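Long-range contacts in caspase-1 subunit p19/18 (Spodoptera frugiperda, PDB 1M72), which probably acts as a cysteine endopeptidase in the caspase cascade that executes apoptosis, working as a tetramer of two large and two small subunits: residues R15-R20 with A139-L144; P23-N28 with M258-L263; R32-I37 with M93-A98; D181-F186 with D220-L225. All coordinates share one frame; numbering follows the deposited sequence.

Contact 1: R15-R20 with A139-L144; sequences RMPVDR and AGKPKL. With EDO (1,2-ethanediol), chain H.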
loop_
_atom_site.group_PDB
_atom_site.type_symbol
_atom_site.label_atom_id
_atom_site.label_comp_id
_atom_site.label_asym_id
_atom_site.label_seq_id
_atom_site.Cartn_x
_atom_site.Cartn_y
_atom_site.Cartn_z
ATOM N N ARG C 15 25.817 0.183 -7.154
ATOM C CA ARG C 15 26.484 -0.278 -5.942
ATOM C C ARG C 15 25.536 -1.002 -4.986
ATOM O O ARG C 15 24.417 -0.566 -4.762
ATOM C CB ARG C 15 27.111 0.891 -5.176
ATOM C CG ARG C 15 27.878 0.444 -3.924
ATOM C CD ARG C 15 28.520 1.621 -3.203
ATOM N NE ARG C 15 29.184 2.540 -4.137
ATOM C CZ ARG C 15 29.858 3.632 -3.777
ATOM N NH1 ARG C 15 29.976 3.960 -2.488
ATOM N NH2 ARG C 15 30.392 4.412 -4.718
ATOM N N MET C 16 26.007 -2.093 -4.400
ATOM C CA MET C 16 25.236 -2.859 -3.450
ATOM C C MET C 16 25.297 -2.117 -2.090
ATOM O O MET C 16 26.358 -1.976 -1.497
ATOM C CB MET C 16 25.858 -4.259 -3.363
ATOM C CG MET C 16 25.181 -5.194 -2.391
ATOM S SD MET C 16 26.028 -6.801 -2.218
ATOM C CE MET C 16 26.351 -7.129 -3.962
ATOM N N PRO C 17 24.154 -1.610 -1.592
ATOM C CA PRO C 17 24.120 -0.886 -0.306
ATOM C C PRO C 17 23.958 -1.766 0.920
ATOM O O PRO C 17 24.146 -1.309 2.033
ATOM C CB PRO C 17 22.921 0.039 -0.459
ATOM C CG PRO C 17 21.969 -0.834 -1.186
ATOM C CD PRO C 17 22.862 -1.490 -2.287
ATOM N N VAL C 18 23.609 -3.028 0.711
ATOM C CA VAL C 18 23.372 -3.933 1.814
ATOM C C VAL C 18 23.379 -5.349 1.229
ATOM O O VAL C 18 23.066 -5.533 0.042
ATOM C CB VAL C 18 22.021 -3.545 2.462
ATOM C CG1 VAL C 18 20.863 -3.848 1.513
ATOM C CG2 VAL C 18 21.877 -4.192 3.801
ATOM N N ASP C 19 23.747 -6.355 2.015
ATOM C CA ASP C 19 23.809 -7.693 1.442
ATOM C C ASP C 19 22.471 -8.240 0.982
ATOM O O ASP C 19 21.392 -7.876 1.477
ATOM C CB ASP C 19 24.496 -8.681 2.371
ATOM C CG ASP C 19 23.816 -8.790 3.679
ATOM O OD1 ASP C 19 23.799 -7.765 4.411
ATOM O OD2 ASP C 19 23.291 -9.895 3.981
ATOM N N ARG C 20 22.558 -9.145 0.031
ATOM C CA ARG C 20 21.378 -9.669 -0.581
ATOM C C ARG C 20 20.195 -10.037 0.300
ATOM O O ARG C 20 19.057 -9.593 0.040
ATOM C CB ARG C 20 21.764 -10.848 -1.455
ATOM C CG ARG C 20 20.623 -11.383 -2.282
ATOM C CD ARG C 20 20.937 -12.771 -2.756
ATOM N NE ARG C 20 19.712 -13.517 -2.966
ATOM C CZ ARG C 20 19.323 -13.935 -4.152
ATOM N NH1 ARG C 20 20.096 -13.672 -5.204
ATOM N NH2 ARG C 20 18.170 -14.588 -4.292
ATOM N N ALA C 139 19.707 2.955 -5.495
ATOM C CA ALA C 139 19.301 1.585 -5.775
ATOM C C ALA C 139 19.531 0.699 -4.548
ATOM O O ALA C 139 20.627 0.668 -3.970
ATOM C CB ALA C 139 20.057 1.021 -6.992
ATOM N N GLY C 140 18.472 -0.005 -4.165
ATOM C CA GLY C 140 18.523 -0.900 -3.023
ATOM C C GLY C 140 18.222 -0.167 -1.730
ATOM O O GLY C 140 18.236 -0.763 -0.638
ATOM N N LYS C 141 17.976 1.134 -1.854
ATOM C CA LYS C 141 17.676 1.975 -0.695
ATOM C C LYS C 141 16.204 2.445 -0.664
ATOM O O LYS C 141 15.571 2.615 -1.698
ATOM C CB LYS C 141 18.596 3.179 -0.700
ATOM C CG LYS C 141 20.052 2.788 -0.672
ATOM C CD LYS C 141 20.870 4.062 -0.692
ATOM C CE LYS C 141 22.345 3.812 -0.839
ATOM N NZ LYS C 141 22.979 5.141 -1.059
ATOM N N PRO C 142 15.656 2.667 0.532
ATOM C CA PRO C 142 14.265 3.109 0.626
ATOM C C PRO C 142 14.000 4.536 0.110
ATOM O O PRO C 142 14.713 5.481 0.439
ATOM C CB PRO C 142 13.945 2.941 2.117
ATOM C CG PRO C 142 15.226 3.197 2.773
ATOM C CD PRO C 142 16.249 2.493 1.869
ATOM N N LYS C 143 12.953 4.659 -0.702
ATOM C CA LYS C 143 12.527 5.940 -1.271
ATOM C C LYS C 143 11.100 6.171 -0.746
ATOM O O LYS C 143 10.153 5.478 -1.121
ATOM C CB LYS C 143 12.604 5.853 -2.814
ATOM C CG LYS C 143 14.048 5.562 -3.268
ATOM C CD LYS C 143 14.148 5.058 -4.689
ATOM C CE LYS C 143 13.988 3.538 -4.758
ATOM N NZ LYS C 143 15.286 2.827 -4.466
ATOM N N LEU C 144 10.983 7.147 0.148
ATOM C CA LEU C 144 9.734 7.488 0.826
ATOM C C LEU C 144 8.948 8.702 0.300
ATOM O O LEU C 144 9.496 9.784 0.042
ATOM C CB LEU C 144 10.020 7.667 2.328
ATOM C CG LEU C 144 11.101 6.720 2.885
ATOM C CD1 LEU C 144 11.437 7.070 4.330
ATOM C CD2 LEU C 144 10.634 5.274 2.813
HETATM C C1 EDO H . 20.336 0.023 2.119
HETATM O O1 EDO H . 19.556 -1.095 1.750
HETATM C C2 EDO H . 19.478 1.054 2.796
HETATM O O2 EDO H . 20.069 2.315 2.569
HETATM O O HOH W 1 23.134 1.896 -4.279
#
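P17 is the one residue of 15-20 that presses firmly on the loop leading into strand 143-148, and it seats the irregular N-terminal arm on that part of the caspase domain. Its ring leans on backbone oxygens: P17 CG lies 3.4 Å from A139 O, with G140 O a little farther off. G140 meets the ring with backbone alone. P17 CB, for its part, touches K141 CE at 3.8 Å. The lysine chain runs extended beyond CG (chi2 180°), which brings CE to the proline and takes NZ on to the backbone oxygens of A98 and T137.

The remainder is looser. R15 O and A139 O stand 4.1 Å apart. A single water fills in between them, donating to R15 O and to A139 O at 2.8 Å each. R15 is exposed, though it also joins a parallel beta ladder with a strand of the second subunit. Beside V18, a 1,2-ethanediol, probably from the crystallisation liquor, gives a hydrogen bond from its O1 to G140 O at 2.7 Å.

No direct hydrogen bond joins the segments. R15 O and A139 O, both acceptors, cannot bond to each other and take their protons from the water, while the diol serves G140 O; P17 CB on K141 CE is the direct carbon contact, and the rest of the touching ring lies on carbonyl oxygens.

Contact 2: P23-N28 with M258-L263; sequences PYYNMN and MLTRLL. With EDO (1,2-ethanediol), chain H.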
loop_
_atom_site.group_PDB
_atom_site.type_symbol
_atom_site.label_atom_id
_atom_site.label_comp_id
_atom_site.label_asym_id
_atom_site.label_seq_id
_atom_site.Cartn_x
_atom_site.Cartn_y
_atom_site.Cartn_z
ATOM N N PRO C 23 17.568 -8.616 6.449
ATOM C CA PRO C 23 16.171 -8.341 6.805
ATOM C C PRO C 23 15.960 -6.826 6.910
ATOM O O PRO C 23 14.844 -6.340 6.758
ATOM C CB PRO C 23 15.993 -9.024 8.172
ATOM C CG PRO C 23 17.403 -9.214 8.690
ATOM C CD PRO C 23 18.197 -9.526 7.433
ATOM N N TYR C 24 17.027 -6.071 7.141
ATOM C CA TYR C 24 16.884 -4.612 7.289
ATOM C C TYR C 24 17.620 -3.816 6.237
ATOM O O TYR C 24 18.618 -4.290 5.729
ATOM C CB TYR C 24 17.405 -4.142 8.659
ATOM C CG TYR C 24 16.575 -4.615 9.792
ATOM C CD1 TYR C 24 16.729 -5.913 10.311
ATOM C CD2 TYR C 24 15.555 -3.815 10.287
ATOM C CE1 TYR C 24 15.872 -6.403 11.299
ATOM C CE2 TYR C 24 14.684 -4.287 11.263
ATOM C CZ TYR C 24 14.842 -5.580 11.764
ATOM O OH TYR C 24 13.924 -6.032 12.691
ATOM N N TYR C 25 17.129 -2.617 5.893
ATOM C CA TYR C 25 17.868 -1.764 4.947
ATOM C C TYR C 25 19.065 -1.254 5.725
ATOM O O TYR C 25 18.998 -1.132 6.955
ATOM C CB TYR C 25 17.067 -0.536 4.540
ATOM C CG TYR C 25 15.964 -0.816 3.581
ATOM C CD1 TYR C 25 16.256 -1.160 2.251
ATOM C CD2 TYR C 25 14.616 -0.747 3.988
ATOM C CE1 TYR C 25 15.254 -1.442 1.340
ATOM C CE2 TYR C 25 13.571 -1.021 3.070
ATOM C CZ TYR C 25 13.899 -1.373 1.754
ATOM O OH TYR C 25 12.913 -1.707 0.872
ATOM N N ASN C 26 20.147 -0.932 5.030
ATOM C CA ASN C 26 21.339 -0.408 5.689
ATOM C C ASN C 26 21.134 1.079 5.881
ATOM O O ASN C 26 21.220 1.855 4.944
ATOM C CB ASN C 26 22.599 -0.687 4.834
ATOM C CG ASN C 26 23.831 0.192 5.234
ATOM O OD1 ASN C 26 23.815 0.895 6.245
ATOM N ND2 ASN C 26 24.885 0.152 4.410
ATOM N N MET C 27 20.851 1.470 7.112
ATOM C CA MET C 27 20.671 2.872 7.430
ATOM C C MET C 27 21.906 3.356 8.171
ATOM O O MET C 27 21.791 4.177 9.078
ATOM C CB MET C 27 19.449 3.069 8.329
ATOM C CG MET C 27 18.193 2.516 7.751
ATOM S SD MET C 27 17.776 3.243 6.151
ATOM C CE MET C 27 17.214 4.832 6.756
ATOM N N ASN C 28 23.083 2.862 7.798
ATOM C CA ASN C 28 24.284 3.289 8.477
ATOM C C ASN C 28 25.249 3.980 7.519
ATOM O O ASN C 28 26.460 3.805 7.627
ATOM C CB ASN C 28 24.965 2.092 9.173
ATOM C CG ASN C 28 26.136 2.522 10.082
ATOM O OD1 ASN C 28 26.073 3.568 10.757
ATOM N ND2 ASN C 28 27.202 1.712 10.114
ATOM N N MET C 258 6.284 -1.121 -1.497
ATOM C CA MET C 258 7.056 -1.977 -2.391
ATOM C C MET C 258 8.366 -2.311 -1.636
ATOM O O MET C 258 9.309 -2.821 -2.243
ATOM C CB MET C 258 7.439 -1.262 -3.687
ATOM C CG MET C 258 6.387 -1.290 -4.781
ATOM S SD MET C 258 4.884 -0.387 -4.419
ATOM C CE MET C 258 5.359 1.246 -4.342
ATOM N N LEU C 259 8.428 -2.009 -0.337
ATOM C CA LEU C 259 9.632 -2.277 0.465
ATOM C C LEU C 259 9.993 -3.749 0.518
ATOM O O LEU C 259 9.161 -4.607 0.812
ATOM C CB LEU C 259 9.467 -1.741 1.888
ATOM C CG LEU C 259 9.252 -0.223 1.953
ATOM C CD1 LEU C 259 9.284 0.176 3.395
ATOM C CD2 LEU C 259 10.345 0.599 1.149
ATOM N N THR C 260 11.244 -4.052 0.201
ATOM C CA THR C 260 11.708 -5.443 0.205
ATOM C C THR C 260 12.458 -5.804 1.523
ATOM O O THR C 260 12.881 -6.947 1.737
ATOM C CB THR C 260 12.633 -5.672 -0.994
ATOM O OG1 THR C 260 13.741 -4.772 -0.893
ATOM C CG2 THR C 260 11.889 -5.400 -2.321
ATOM N N ARG C 261 12.665 -4.815 2.380
ATOM C CA ARG C 261 13.324 -5.039 3.649
ATOM C C ARG C 261 12.622 -4.143 4.680
ATOM O O ARG C 261 11.809 -3.288 4.323
ATOM C CB ARG C 261 14.820 -4.685 3.567
ATOM C CG ARG C 261 15.565 -5.324 2.386
ATOM C CD ARG C 261 17.039 -4.986 2.470
ATOM N NE ARG C 261 17.739 -5.358 1.241
ATOM C CZ ARG C 261 17.939 -6.617 0.839
ATOM N NH1 ARG C 261 17.513 -7.663 1.572
ATOM N NH2 ARG C 261 18.518 -6.828 -0.334
ATOM N N LEU C 262 12.927 -4.363 5.959
ATOM C CA LEU C 262 12.316 -3.589 7.015
ATOM C C LEU C 262 13.101 -2.307 7.143
ATOM O O LEU C 262 14.305 -2.280 6.925
ATOM C CB LEU C 262 12.326 -4.360 8.337
ATOM C CG LEU C 262 11.438 -5.593 8.513
ATOM C CD1 LEU C 262 11.867 -6.290 9.777
ATOM C CD2 LEU C 262 9.965 -5.228 8.637
ATOM N N LEU C 263 12.407 -1.245 7.483
ATOM C CA LEU C 263 13.070 0.040 7.644
ATOM C C LEU C 263 13.006 0.592 9.079
ATOM O O LEU C 263 11.951 0.986 9.577
ATOM C CB LEU C 263 12.494 1.072 6.642
ATOM C CG LEU C 263 12.920 2.541 6.836
ATOM C CD1 LEU C 263 14.419 2.678 7.054
ATOM C CD2 LEU C 263 12.485 3.320 5.647
HETATM C C1 EDO H . 20.336 0.023 2.119
HETATM O O1 EDO H . 19.556 -1.095 1.750
HETATM C C2 EDO H . 19.478 1.054 2.796
HETATM O O2 EDO H . 20.069 2.315 2.569
#
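Y25 lays its ring against R261 and brings its hydroxyl to the backbone of 259-261, anchoring the N-terminal segment to the chain that follows strand 254-257. R261 CB sits over the centre of the ring, 3.7 Å from the centroid and 4° off the normal, a CH-pi contact. With chi1 -75°, CG of Y25 stands beside its own backbone N, and the ring reaches along the opposing chain until OH accepts from T260 N at 3.0 Å. That bond is bent (139°), and R261 N adds a weak one. D181 OD1 hydrogen-bonds both the Y25 and the T260 hydroxyls, so Y25 OH has the carboxylate as a further partner.

The backbones join through a single bridge between Y24 and L262. L262 N donates to P23 O at 2.9 Å, and Y25 N to L262 O at 3.0 Å. Farther out, NH1 of R261 bonds to A22 O and NH2 to R20 O, while T260 O accepts from Q230 NE2 of the second subunit.

Apolar contacts flank the bridge. L262 CD1 approaches Y24 CZ to 3.6 Å, while the folded M27 chain brings its SD 3.5 Å from L263 CD1.

Polar groups at the centre are thus paired in a largely buried setting, and the shared carboxylate of D181 probably polarises both hydroxyls and fixes their orientation.

Contact 3: R32-I37 with M93-A98; sequences RGMAII and MDHSDA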
loop_
_atom_site.group_PDB
_atom_site.type_symbol
_atom_site.label_atom_id
_atom_site.label_comp_id
_atom_site.label_asym_id
_atom_site.label_seq_id
_atom_site.Cartn_x
_atom_site.Cartn_y
_atom_site.Cartn_z
ATOM N N ARG C 32 21.788 10.503 6.435
ATOM C CA ARG C 32 20.423 9.937 6.403
ATOM C C ARG C 32 19.903 10.120 4.957
ATOM O O ARG C 32 19.393 9.193 4.317
ATOM C CB ARG C 32 19.508 10.731 7.316
ATOM C CG ARG C 32 18.082 10.266 7.292
ATOM C CD ARG C 32 17.752 9.449 8.536
ATOM N NE ARG C 32 18.296 8.101 8.512
ATOM C CZ ARG C 32 18.533 7.368 9.607
ATOM N NH1 ARG C 32 18.287 7.846 10.841
ATOM N NH2 ARG C 32 18.997 6.138 9.456
ATOM N N GLY C 33 20.054 11.329 4.441
ATOM C CA GLY C 33 19.574 11.592 3.102
ATOM C C GLY C 33 18.739 12.868 3.069
ATOM O O GLY C 33 18.500 13.537 4.080
ATOM N N MET C 34 18.317 13.221 1.868
ATOM C CA MET C 34 17.496 14.401 1.633
ATOM C C MET C 34 16.013 14.145 1.926
ATOM O O MET C 34 15.483 13.051 1.669
ATOM C CB MET C 34 17.621 14.809 0.169
ATOM C CG MET C 34 19.018 15.275 -0.209
ATOM S SD MET C 34 19.201 15.669 -1.951
ATOM C CE MET C 34 17.887 16.966 -2.180
ATOM N N ALA C 35 15.369 15.175 2.474
ATOM C CA ALA C 35 13.935 15.188 2.755
ATOM C C ALA C 35 13.423 16.475 2.070
ATOM O O ALA C 35 13.736 17.594 2.494
ATOM C CB ALA C 35 13.674 15.248 4.254
ATOM N N ILE C 36 12.659 16.324 0.997
ATOM C CA ILE C 36 12.140 17.496 0.287
ATOM C C ILE C 36 10.668 17.696 0.633
ATOM O O ILE C 36 9.866 16.797 0.447
ATOM C CB ILE C 36 12.146 17.341 -1.242
ATOM C CG1 ILE C 36 13.484 16.887 -1.761
ATOM C CG2 ILE C 36 11.762 18.658 -1.869
ATOM C CD1 ILE C 36 13.405 16.670 -3.279
ATOM N N ILE C 37 10.320 18.881 1.103
ATOM C CA ILE C 37 8.930 19.155 1.420
ATOM C C ILE C 37 8.350 20.209 0.458
ATOM O O ILE C 37 8.859 21.324 0.345
ATOM C CB ILE C 37 8.800 19.629 2.887
ATOM C CG1 ILE C 37 9.323 18.526 3.831
ATOM C CG2 ILE C 37 7.345 19.965 3.197
ATOM C CD1 ILE C 37 9.458 18.939 5.348
ATOM N N MET C 93 21.222 13.816 -8.500
ATOM C CA MET C 93 22.327 13.944 -7.564
ATOM C C MET C 93 22.944 12.590 -7.216
ATOM O O MET C 93 22.428 11.536 -7.574
ATOM C CB MET C 93 21.834 14.638 -6.304
ATOM C CG MET C 93 21.181 15.974 -6.610
ATOM S SD MET C 93 20.702 16.782 -5.137
ATOM C CE MET C 93 21.337 18.527 -5.419
ATOM N N ASP C 94 24.057 12.622 -6.516
ATOM C CA ASP C 94 24.720 11.397 -6.125
ATOM C C ASP C 94 24.299 11.039 -4.699
ATOM O O ASP C 94 24.699 11.688 -3.736
ATOM C CB ASP C 94 26.236 11.597 -6.226
ATOM C CG ASP C 94 27.018 10.379 -5.776
ATOM O OD1 ASP C 94 26.419 9.346 -5.391
ATOM O OD2 ASP C 94 28.252 10.470 -5.805
ATOM N N HIS C 95 23.479 10.000 -4.579
ATOM C CA HIS C 95 22.956 9.568 -3.285
ATOM C C HIS C 95 23.766 8.458 -2.625
ATOM O O HIS C 95 23.327 7.867 -1.628
ATOM C CB HIS C 95 21.502 9.123 -3.465
ATOM C CG HIS C 95 20.598 10.233 -3.869
ATOM N ND1 HIS C 95 20.066 11.121 -2.961
ATOM C CD2 HIS C 95 20.204 10.656 -5.091
ATOM C CE1 HIS C 95 19.387 12.045 -3.607
ATOM N NE2 HIS C 95 19.455 11.788 -4.901
ATOM N N SER C 96 24.956 8.206 -3.163
ATOM C CA SER C 96 25.833 7.153 -2.648
ATOM C C SER C 96 25.997 7.149 -1.140
ATOM O O SER C 96 25.970 6.093 -0.522
ATOM C CB SER C 96 27.214 7.240 -3.302
ATOM O OG SER C 96 27.137 6.912 -4.682
ATOM N N ASP C 97 26.148 8.319 -0.541
ATOM C CA ASP C 97 26.344 8.341 0.906
ATOM C C ASP C 97 25.111 8.601 1.761
ATOM O O ASP C 97 25.241 8.881 2.953
ATOM C CB ASP C 97 27.492 9.302 1.286
ATOM C CG ASP C 97 28.852 8.842 0.707
ATOM O OD1 ASP C 97 29.139 7.636 0.733
ATOM O OD2 ASP C 97 29.633 9.683 0.212
ATOM N N ALA C 98 23.930 8.452 1.156
ATOM C CA ALA C 98 22.663 8.630 1.885
ATOM C C ALA C 98 21.943 7.276 2.130
ATOM O O ALA C 98 22.026 6.363 1.321
ATOM C CB ALA C 98 21.733 9.571 1.105
HETATM O O HOH W 2 18.950 11.272 -0.224
#
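G33 and A98 bring their alpha carbons within 4.4 Å where strand 31-39 passes the type I turn H95-A98. Segment 93-98 closes the beta-alpha-beta crossover that runs from strand 70-76 through helix 80-92 to strand 98-106, which lies parallel to strand 31-39 in the central caspase sheet. No direct hydrogen bond crosses between the two segments at this end of the strand pair; the ladder is made just beyond, where R32 pairs with C100 and M34 with L102. A98 CB instead packs on G33 CA at 3.6 Å, and A98 N closes the turn onto H95 O.

Across the contact, M34 is the side chain that reaches out. Its chain is straight at chi2 and bends at chi3 (57°), bringing M34 SD 3.7 Å from M93 SD, with the two thioether chains crossing at about a right angle. The same sulfur approaches the H95 ring obliquely, 5.0 Å from the centroid. H95 NE2 is held by T90 O of the preceding helix, which helps fix the ring, and a water accepts from M34 N at 2.9 Å while hydrogen-bonding H95 ND1 at 3.0 Å.

Contact 4: D181-F186 with D220-L225; sequences DFLIAF and DILTLL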
loop_
_atom_site.group_PDB
_atom_site.type_symbol
_atom_site.label_atom_id
_atom_site.label_comp_id
_atom_site.label_asym_id
_atom_site.label_seq_id
_atom_site.Cartn_x
_atom_site.Cartn_y
_atom_site.Cartn_z
ATOM N N ASP C 181 11.365 -1.059 -3.483
ATOM C CA ASP C 181 11.818 -0.144 -2.447
ATOM C C ASP C 181 11.240 1.230 -2.343
ATOM O O ASP C 181 11.896 2.175 -1.863
ATOM C CB ASP C 181 13.354 -0.101 -2.457
ATOM C CG ASP C 181 13.942 -1.503 -2.350
ATOM O OD1 ASP C 181 13.340 -2.322 -1.610
ATOM O OD2 ASP C 181 14.956 -1.796 -3.016
ATOM N N PHE C 182 9.980 1.305 -2.737
ATOM C CA PHE C 182 9.242 2.549 -2.645
ATOM C C PHE C 182 8.187 2.342 -1.560
ATOM O O PHE C 182 7.622 1.235 -1.408
ATOM C CB PHE C 182 8.525 2.892 -3.980
ATOM C CG PHE C 182 9.442 3.441 -5.047
ATOM C CD1 PHE C 182 9.497 4.830 -5.301
ATOM C CD2 PHE C 182 10.271 2.581 -5.785
ATOM C CE1 PHE C 182 10.378 5.365 -6.277
ATOM C CE2 PHE C 182 11.146 3.093 -6.764
ATOM C CZ PHE C 182 11.207 4.503 -7.015
ATOM N N LEU C 183 7.954 3.410 -0.811
ATOM C CA LEU C 183 6.926 3.445 0.191
ATOM C C LEU C 183 6.164 4.719 -0.154
ATOM O O LEU C 183 6.739 5.814 -0.174
ATOM C CB LEU C 183 7.500 3.572 1.582
ATOM C CG LEU C 183 6.437 3.719 2.694
ATOM C CD1 LEU C 183 5.552 2.518 2.685
ATOM C CD2 LEU C 183 7.139 3.885 4.048
ATOM N N ILE C 184 4.873 4.580 -0.414
ATOM C CA ILE C 184 4.083 5.727 -0.792
ATOM C C ILE C 184 2.869 5.803 0.099
ATOM O O ILE C 184 1.899 4.993 -0.023
ATOM C CB ILE C 184 3.636 5.650 -2.312
ATOM C CG1 ILE C 184 4.865 5.598 -3.219
ATOM C CG2 ILE C 184 2.760 6.893 -2.673
ATOM C CD1 ILE C 184 4.544 5.365 -4.719
ATOM N N ALA C 185 2.932 6.807 0.974
ATOM C CA ALA C 185 1.888 7.060 1.947
ATOM C C ALA C 185 0.978 8.255 1.654
ATOM O O ALA C 185 1.408 9.416 1.688
ATOM C CB ALA C 185 2.480 7.219 3.303
ATOM N N PHE C 186 -0.286 7.934 1.382
ATOM C CA PHE C 186 -1.314 8.948 1.149
ATOM C C PHE C 186 -2.135 9.110 2.438
ATOM O O PHE C 186 -2.447 8.134 3.140
ATOM C CB PHE C 186 -2.248 8.554 -0.015
ATOM C CG PHE C 186 -1.808 9.087 -1.385
ATOM C CD1 PHE C 186 -0.943 8.350 -2.201
ATOM C CD2 PHE C 186 -2.326 10.291 -1.882
ATOM C CE1 PHE C 186 -0.609 8.792 -3.498
ATOM C CE2 PHE C 186 -2.000 10.749 -3.180
ATOM C CZ PHE C 186 -1.149 10.004 -3.984
ATOM N N ASP C 220 9.958 -0.122 13.100
ATOM C CA ASP C 220 10.021 -0.220 11.647
ATOM C C ASP C 220 8.862 0.610 11.020
ATOM O O ASP C 220 7.772 0.772 11.620
ATOM C CB ASP C 220 10.029 -1.677 11.187
ATOM C CG ASP C 220 8.650 -2.300 11.144
ATOM O OD1 ASP C 220 7.948 -2.095 10.122
ATOM O OD2 ASP C 220 8.281 -2.984 12.137
ATOM N N ILE C 221 9.162 1.144 9.834
ATOM C CA ILE C 221 8.302 2.050 9.093
ATOM C C ILE C 221 6.869 1.550 8.896
ATOM O O ILE C 221 5.909 2.285 9.175
ATOM C CB ILE C 221 9.009 2.475 7.715
ATOM C CG1 ILE C 221 8.454 3.819 7.216
ATOM C CG2 ILE C 221 8.742 1.451 6.618
ATOM C CD1 ILE C 221 8.369 4.852 8.271
ATOM N N LEU C 222 6.709 0.300 8.463
ATOM C CA LEU C 222 5.359 -0.221 8.287
ATOM C C LEU C 222 4.582 -0.258 9.620
ATOM O O LEU C 222 3.430 0.172 9.668
ATOM C CB LEU C 222 5.395 -1.585 7.575
ATOM C CG LEU C 222 5.886 -1.388 6.113
ATOM C CD1 LEU C 222 5.716 -2.666 5.322
ATOM C CD2 LEU C 222 5.105 -0.240 5.416
ATOM N N THR C 223 5.232 -0.687 10.709
ATOM C CA THR C 223 4.565 -0.750 12.007
ATOM C C THR C 223 4.204 0.638 12.489
ATOM O O THR C 223 3.135 0.878 13.071
ATOM C CB THR C 223 5.453 -1.419 13.048
ATOM O OG1 THR C 223 5.649 -2.794 12.673
ATOM C CG2 THR C 223 4.812 -1.340 14.433
ATOM N N LEU C 224 5.105 1.554 12.206
ATOM C CA LEU C 224 4.939 2.947 12.580
ATOM C C LEU C 224 3.746 3.574 11.834
ATOM O O LEU C 224 2.938 4.247 12.432
ATOM C CB LEU C 224 6.222 3.694 12.250
ATOM C CG LEU C 224 6.288 5.067 12.890
ATOM C CD1 LEU C 224 7.725 5.291 13.444
ATOM C CD2 LEU C 224 5.875 6.125 11.874
ATOM N N LEU C 225 3.666 3.345 10.517
ATOM C CA LEU C 225 2.579 3.884 9.728
ATOM C C LEU C 225 1.271 3.163 10.090
ATOM O O LEU C 225 0.199 3.731 9.906
ATOM C CB LEU C 225 2.910 3.804 8.221
ATOM C CG LEU C 225 3.995 4.834 7.829
ATOM C CD1 LEU C 225 4.389 4.746 6.339
ATOM C CD2 LEU C 225 3.464 6.231 8.198
#
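L183 sends its two methyl branches from strand 182-186 into the N-terminal turn of helix 221-235, a worked example of helix-on-sheet packing in the caspase alpha/beta fold. Strand and helix segments run almost parallel, 6° between their directions, with axes 11.4 Å apart.

The apolar contacts come first, for they alone join the two segments. With CG of L183 anti to the backbone N (chi1 176°), the side chain extends from the sheet and its branches divide the work. L183 CD2 meets I221 CG1 at 3.4 Å, a closely pressed carbon pair, and also reaches L225 CD1 at 3.7 Å, where the two leucines approach tip to tip. L183 CD1 instead meets L222 CD2 at 3.9 Å, the two side chains passing antiparallel. One turn farther along the helix from I221, L225 CD1 comes within 4.4 Å of A185 CB, a looser touch. Around this group, I255 of strand 254-257 packs on both L183 and A185, and L208 of helix 203-215 packs on L225.

The polar interactions stay within the helix start. D220 is the N-cap: its OD1 accepts from T223 N at 3.1 Å, from above the carboxylate plane, and its OD2 accepts from T223 OG1 at 2.7 Å on the syn side. Main-chain bonding then begins, with L224 N donating to D220 O.

Buried aliphatic groups therefore bind the helix to the sheet without directional bonds, while the aspartate cap satisfies T223 N and its hydroxyl and probably offsets the partial positive charge of the helix start.

Contact 4 is wholly buried and apolar, aliphatic packing of a helix on the central sheet, whereas contacts 1 and 2 fasten the N-terminal arm and rely more on polar groups, through water and diol in the first and direct backbone bonds in the second. Contact 3 runs from buried G33, A98 and H95 out to exposed M93, with thioether packing and a water; it alone has no neighbour from the second subunit. Contacts 1, 3 and 4 reach the same sheet. Hydrogen bonds tie the set together: D181 of contact 4 to Y25 and T260 of contact 2, K141 NZ of contact 1 to A98 O of contact 3, and R20 O of contact 1 to R261 of contact 2.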